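Local atomic coordinates of probable methyltransferase (Bordetella pertussis, PDB entry 3KTY), a protein that probably methylates RNA as a member of the TrmH (SpoU) family, this chain being its SPOUT-type methyltransferase domain, and is expected to use S-adenosyl-L-methionine as methyl donor. Residues S19-I31 and M49-G61. Residues are numbered along the deposited sequence; the frame is centred on the assembly and turned at random.
Sequences SHPGNVGSAARAI and MTAQPEAVALASG
G25 and A55 meet backbone to backbone, their CA atoms 4.0 Å apart, where helix 21-31 and helix 53-59 of the SPOUT alpha/beta fold run alongside each other, 29° from parallel. The pair illustrates how small residues bring helices together: G25 has no side chain to stand between its CA and A55 O, 3.2 Å away in a C-H...O contact, which lets the axes approach to 6.7 Å. One turn on, A59 CA makes a similar, longer C-H...O contact with G25 O, at 3.6 Å.

At the N-terminal end the P21 ring meets two side chains set obliquely to it, Q52 through CB and CG, and E54 through CG, 3.4 Å from P21 CB. With chi1 at 54°, E54 has CG between its backbone N and carbonyl carbon, and the extended chain beyond brings OE1 alongside the proline, where it accepts a weak hydrogen bond from G22 N (3.5 Å). The selenium of selenomethionine M49 lies near P21 CG. V24 CG1 meets T50 CG2 on the flank that faces helix 63-67, whose L66 packs on both.

Further along, R29 CD passes S60 O, and R29 NH1 hydrogen-bonds to Q159 of the second subunit. L58 sets CD1 against G22 O and S26 OG, one turn apart on helix 21-31. S26 OG donates to G22 O at 3.1 Å from above the carbonyl plane, an oxygen that also takes the helical bond from S26 N.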
ATOM      1  N   SER A  19      19.196  -5.339   0.378  1.00 54.85           N
ATOM      2  CA  SER A  19      20.276  -5.124   1.327  1.00 56.12           C
ATOM      3  C   SER A  19      19.834  -5.545   2.725  1.00 64.85           C
ATOM      4  O   SER A  19      20.637  -6.061   3.497  1.00 65.03           O
ATOM      5  CB  SER A  19      20.677  -3.649   1.302  1.00 47.79           C
ATOM      6  OG  SER A  19      21.631  -3.367   2.289  1.00 66.53           O
ATOM      7  N   HIS A  20      18.547  -5.340   3.028  1.00 68.95           N
ATOM      8  CA  HIS A  20      17.980  -5.596   4.359  1.00 63.09           C
ATOM      9  C   HIS A  20      17.061  -6.829   4.373  1.00 55.90           C
ATOM     10  O   HIS A  20      16.034  -6.830   3.711  1.00 55.54           O
ATOM     11  CB  HIS A  20      17.177  -4.372   4.809  1.00 65.07           C
ATOM     12  CG  HIS A  20      17.947  -3.084   4.775  1.00 71.47           C
ATOM     13  ND1 HIS A  20      18.845  -2.724   5.760  1.00 73.33           N
ATOM     14  CD2 HIS A  20      17.930  -2.056   3.890  1.00 70.00           C
ATOM     15  CE1 HIS A  20      19.360  -1.539   5.474  1.00 76.39           C
ATOM     16  NE2 HIS A  20      18.824  -1.113   4.344  1.00 67.16           N
ATOM     17  N   PRO A  21      17.428  -7.886   5.126  1.00 48.26           N
ATOM     18  CA  PRO A  21      16.660  -9.144   5.173  1.00 52.18           C
ATOM     19  C   PRO A  21      15.211  -8.998   5.645  1.00 59.10           C
ATOM     20  O   PRO A  21      14.336  -9.711   5.156  1.00 56.30           O
ATOM     21  CB  PRO A  21      17.452 -10.011   6.150  1.00 58.15           C
ATOM     22  CG  PRO A  21      18.834  -9.513   6.054  1.00 52.65           C
ATOM     23  CD  PRO A  21      18.702  -8.006   5.833  1.00 43.92           C
ATOM     24  N   GLY A  22      14.952  -8.080   6.569  1.00 64.89           N
ATOM     25  CA  GLY A  22      13.587  -7.818   6.981  1.00 57.16           C
ATOM     26  C   GLY A  22      12.692  -7.333   5.859  1.00 52.06           C
ATOM     27  O   GLY A  22      11.533  -7.732   5.789  1.00 52.53           O
ATOM     28  N   ASN A  23      13.220  -6.455   5.003  1.00 52.89           N
ATOM     29  CA  ASN A  23      12.526  -6.027   3.791  1.00 46.12           C
ATOM     30  C   ASN A  23      12.129  -7.207   2.897  1.00 51.25           C
ATOM     31  O   ASN A  23      11.089  -7.169   2.222  1.00 52.04           O
ATOM     32  CB  ASN A  23      13.377  -5.066   2.948  1.00 50.95           C
ATOM     33  CG  ASN A  23      13.465  -3.653   3.524  1.00 62.68           C
ATOM     34  OD1 ASN A  23      12.481  -3.089   4.018  1.00 65.45           O
ATOM     35  ND2 ASN A  23      14.651  -3.055   3.408  1.00 65.15           N
ATOM     36  N   VAL A  24      12.953  -8.248   2.875  1.00 42.86           N
ATOM     37  CA  VAL A  24      12.675  -9.409   2.026  1.00 39.33           C
ATOM     38  C   VAL A  24      11.517 -10.192   2.564  1.00 42.14           C
ATOM     39  O   VAL A  24      10.680 -10.665   1.788  1.00 44.71           O
ATOM     40  CB  VAL A  24      13.848 -10.390   1.969  1.00 51.43           C
ATOM     41  CG1 VAL A  24      13.422 -11.650   1.273  1.00 53.18           C
ATOM     42  CG2 VAL A  24      15.048  -9.753   1.289  1.00 51.80           C
ATOM     43  N   GLY A  25      11.477 -10.354   3.893  1.00 41.21           N
ATOM     44  CA  GLY A  25      10.312 -10.925   4.558  1.00 34.97           C
ATOM     45  C   GLY A  25       9.039 -10.091   4.382  1.00 32.60           C
ATOM     46  O   GLY A  25       7.975 -10.620   4.093  1.00 40.21           O
ATOM     47  N   SER A  26       9.143  -8.779   4.550  1.00 36.17           N
ATOM     48  CA  SER A  26       7.985  -7.899   4.397  1.00 36.44           C
ATOM     49  C   SER A  26       7.472  -7.966   2.983  1.00 35.53           C
ATOM     50  O   SER A  26       6.259  -7.949   2.737  1.00 45.21           O
ATOM     51  CB  SER A  26       8.374  -6.450   4.734  1.00 45.06           C
ATOM     52  OG  SER A  26       8.741  -6.360   6.095  1.00 55.77           O
ATOM     53  N   ALA A  27       8.426  -8.027   2.052  1.00 34.62           N
ATOM     54  CA  ALA A  27       8.163  -8.210   0.642  1.00 28.39           C
ATOM     55  C   ALA A  27       7.294  -9.442   0.393  1.00 31.58           C
ATOM     56  O   ALA A  27       6.330  -9.389  -0.366  1.00 34.30           O
ATOM     57  CB  ALA A  27       9.508  -8.288  -0.186  1.00 27.72           C
ATOM     58  N   ALA A  28       7.630 -10.548   1.033  1.00 33.25           N
ATOM     59  CA  ALA A  28       6.904 -11.782   0.780  1.00 32.88           C
ATOM     60  C   ALA A  28       5.477 -11.702   1.289  1.00 37.25           C
ATOM     61  O   ALA A  28       4.554 -12.211   0.643  1.00 34.54           O
ATOM     62  CB  ALA A  28       7.636 -12.975   1.435  1.00 36.26           C
ATOM     63  N   ARG A  29       5.321 -11.068   2.461  1.00 43.02           N
ATOM     64  CA  ARG A  29       4.034 -10.938   3.133  1.00 42.06           C
ATOM     65  C   ARG A  29       3.204  -9.961   2.329  1.00 34.87           C
ATOM     66  O   ARG A  29       2.061 -10.246   1.949  1.00 39.77           O
ATOM     67  CB  ARG A  29       4.205 -10.454   4.585  1.00 45.91           C
ATOM     68  CG  ARG A  29       2.930 -10.548   5.394  1.00 57.73           C
ATOM     69  CD  ARG A  29       3.001  -9.942   6.821  1.00 92.78           C
ATOM     70  NE  ARG A  29       1.967  -8.915   6.985  1.00 96.60           N
ATOM     71  CZ  ARG A  29       0.653  -9.154   7.063  1.00 97.49           C
ATOM     72  NH1 ARG A  29      -0.202  -8.140   7.178  1.00 96.69           N
ATOM     73  NH2 ARG A  29       0.182 -10.399   7.026  1.00 95.95           N
ATOM     74  N   ALA A  30       3.779  -8.804   2.052  1.00 30.66           N
ATOM     75  CA  ALA A  30       3.112  -7.875   1.125  1.00 27.72           C
ATOM     76  C   ALA A  30       2.505  -8.584  -0.102  1.00 32.57           C
ATOM     77  O   ALA A  30       1.312  -8.464  -0.349  1.00 37.60           O
ATOM     78  CB  ALA A  30       4.079  -6.793   0.670  1.00 27.82           C
ATOM     79  N   ILE A  31       3.296  -9.319  -0.889  1.00 27.90           N
ATOM     80  CA  ILE A  31       2.683  -9.893  -2.099  1.00 25.36           C
ATOM     81  C   ILE A  31       1.681 -10.997  -1.821  1.00 27.05           C
ATOM     82  O   ILE A  31       0.686 -11.148  -2.517  1.00 32.23           O
ATOM     83  CB  ILE A  31       3.686 -10.302  -3.225  1.00 36.82           C
ATOM     84  CG1 ILE A  31       4.611 -11.432  -2.777  1.00 37.65           C
ATOM     85  CG2 ILE A  31       4.482  -9.088  -3.723  1.00 31.59           C
ATOM     86  CD1 ILE A  31       5.473 -11.934  -3.912  1.00 34.99           C
HETATM   87  N   MSE A  49      19.910 -15.033   2.108  1.00 50.41           N
HETATM   88  CA  MSE A  49      19.065 -13.920   2.521  1.00 54.20           C
HETATM   89  C   MSE A  49      17.701 -14.354   3.009  1.00 56.62           C
HETATM   90  O   MSE A  49      17.232 -13.871   4.028  1.00 55.61           O
HETATM   91  CB  MSE A  49      18.808 -13.021   1.320  1.00 63.94           C
HETATM   92  CG  MSE A  49      19.901 -12.058   1.040  1.00 75.84           C
HETATM   93 SE   MSE A  49      19.536 -10.457   2.050  1.00 96.65          SE
HETATM   94  CE  MSE A  49      21.293  -9.610   1.991  1.00138.18           C
ATOM     95  N   THR A  50      17.035 -15.223   2.248  1.00 54.80           N
ATOM     96  CA  THR A  50      15.664 -15.604   2.568  1.00 51.18           C
ATOM     97  C   THR A  50      15.624 -16.571   3.762  1.00 61.30           C
ATOM     98  O   THR A  50      14.552 -16.876   4.307  1.00 63.09           O
ATOM     99  CB  THR A  50      14.951 -16.215   1.340  1.00 52.15           C
ATOM    100  OG1 THR A  50      15.571 -17.455   0.976  1.00 54.49           O
ATOM    101  CG2 THR A  50      15.012 -15.267   0.161  1.00 46.91           C
ATOM    102  N   ALA A  51      16.797 -17.049   4.177  1.00 53.07           N
ATOM    103  CA  ALA A  51      16.857 -17.857   5.375  1.00 54.33           C
ATOM    104  C   ALA A  51      17.214 -17.037   6.628  1.00 62.05           C
ATOM    105  O   ALA A  51      17.037 -17.520   7.751  1.00 66.15           O
ATOM    106  CB  ALA A  51      17.801 -19.044   5.185  1.00 55.69           C
ATOM    107  N   GLN A  52      17.684 -15.801   6.442  1.00 63.23           N
ATOM    108  CA  GLN A  52      17.989 -14.901   7.575  1.00 69.10           C
ATOM    109  C   GLN A  52      16.809 -14.756   8.539  1.00 65.01           C
ATOM    110  O   GLN A  52      15.668 -14.570   8.094  1.00 65.59           O
ATOM    111  CB  GLN A  52      18.391 -13.506   7.080  1.00 74.76           C
ATOM    112  CG  GLN A  52      19.583 -13.481   6.136  1.00 82.22           C
ATOM    113  CD  GLN A  52      20.917 -13.572   6.847  1.00 96.43           C
ATOM    114  OE1 GLN A  52      21.845 -12.839   6.517  1.00103.97           O
ATOM    115  NE2 GLN A  52      21.023 -14.471   7.827  1.00101.03           N
ATOM    116  N   PRO A  53      17.082 -14.818   9.859  1.00 66.71           N
ATOM    117  CA  PRO A  53      16.051 -14.797  10.915  1.00 63.53           C
ATOM    118  C   PRO A  53      15.090 -13.603  10.827  1.00 74.54           C
ATOM    119  O   PRO A  53      13.884 -13.798  11.026  1.00 78.66           O
ATOM    120  CB  PRO A  53      16.863 -14.763  12.213  1.00 64.11           C
ATOM    121  CG  PRO A  53      18.174 -15.363  11.851  1.00 73.62           C
ATOM    122  CD  PRO A  53      18.436 -14.971  10.418  1.00 71.85           C
ATOM    123  N   GLU A  54      15.585 -12.406  10.513  1.00 79.38           N
ATOM    124  CA  GLU A  54      14.684 -11.259  10.355  1.00 83.64           C
ATOM    125  C   GLU A  54      13.778 -11.312   9.115  1.00 79.12           C
ATOM    126  O   GLU A  54      12.680 -10.747   9.118  1.00 79.18           O
ATOM    127  CB  GLU A  54      15.438  -9.931  10.432  1.00 97.50           C
ATOM    128  CG  GLU A  54      16.609  -9.790   9.480  1.00111.60           C
ATOM    129  CD  GLU A  54      17.449  -8.547   9.778  1.00123.02           C
ATOM    130  OE1 GLU A  54      17.242  -7.492   9.123  1.00121.39           O
ATOM    131  OE2 GLU A  54      18.316  -8.632  10.678  1.00129.90           O
ATOM    132  N   ALA A  55      14.214 -11.990   8.058  1.00 69.58           N
ATOM    133  CA  ALA A  55      13.331 -12.152   6.912  1.00 58.35           C
ATOM    134  C   ALA A  55      12.191 -13.062   7.320  1.00 55.09           C
ATOM    135  O   ALA A  55      11.025 -12.748   7.091  1.00 48.85           O
ATOM    136  CB  ALA A  55      14.063 -12.728   5.709  1.00 47.83           C
ATOM    137  N   VAL A  56      12.541 -14.196   7.924  1.00 54.03           N
ATOM    138  CA  VAL A  56      11.540 -15.135   8.425  1.00 56.74           C
ATOM    139  C   VAL A  56      10.537 -14.432   9.349  1.00 62.86           C
ATOM    140  O   VAL A  56       9.329 -14.474   9.106  1.00 63.23           O
ATOM    141  CB  VAL A  56      12.199 -16.294   9.186  1.00 58.59           C
ATOM    142  CG1 VAL A  56      11.185 -16.982  10.071  1.00 52.58           C
ATOM    143  CG2 VAL A  56      12.838 -17.280   8.209  1.00 58.40           C
ATOM    144  N   ALA A  57      11.043 -13.788  10.404  1.00 66.42           N
ATOM    145  CA  ALA A  57      10.203 -13.071  11.387  1.00 64.78           C
ATOM    146  C   ALA A  57       9.232 -12.033  10.789  1.00 64.61           C
ATOM    147  O   ALA A  57       8.083 -11.952  11.205  1.00 71.63           O
ATOM    148  CB  ALA A  57      11.071 -12.420  12.396  1.00 60.32           C
ATOM    149  N   LEU A  58       9.690 -11.249   9.816  1.00 60.35           N
ATOM    150  CA  LEU A  58       8.808 -10.313   9.111  1.00 54.68           C
ATOM    151  C   LEU A  58       7.939 -10.954   8.033  1.00 48.96           C
ATOM    152  O   LEU A  58       7.112 -10.291   7.421  1.00 47.80           O
ATOM    153  CB  LEU A  58       9.599  -9.160   8.494  1.00 46.90           C
ATOM    154  CG  LEU A  58      10.135  -8.143   9.508  1.00 57.60           C
ATOM    155  CD1 LEU A  58      10.285  -6.793   8.830  1.00 62.78           C
ATOM    156  CD2 LEU A  58       9.214  -8.022  10.703  1.00 49.48           C
ATOM    157  N   ALA A  59       8.112 -12.244   7.803  1.00 46.73           N
ATOM    158  CA  ALA A  59       7.312 -12.904   6.780  1.00 52.48           C
ATOM    159  C   ALA A  59       6.091 -13.628   7.328  1.00 59.80           C
ATOM    160  O   ALA A  59       5.260 -14.071   6.553  1.00 55.39           O
ATOM    161  CB  ALA A  59       8.167 -13.872   5.983  1.00 53.85           C
ATOM    162  N   SER A  60       6.006 -13.766   8.656  1.00 74.78           N
ATOM    163  CA  SER A  60       5.018 -14.639   9.307  1.00 79.30           C
ATOM    164  C   SER A  60       3.670 -14.705   8.568  1.00 81.70           C
ATOM    165  O   SER A  60       2.998 -13.681   8.358  1.00 87.60           O
ATOM    166  CB  SER A  60       4.812 -14.224  10.766  1.00 91.03           C
ATOM    167  OG  SER A  60       4.262 -12.921  10.834  1.00 93.11           O
ATOM    168  N   GLY A  61       3.284 -15.920   8.182  1.00 73.35           N
ATOM    169  CA  GLY A  61       2.128 -16.139   7.327  1.00 63.24           C
ATOM    170  C   GLY A  61       2.522 -16.455   5.885  1.00 55.69           C
ATOM    171  O   GLY A  61       1.912 -17.293   5.228  1.00 62.19           O
TER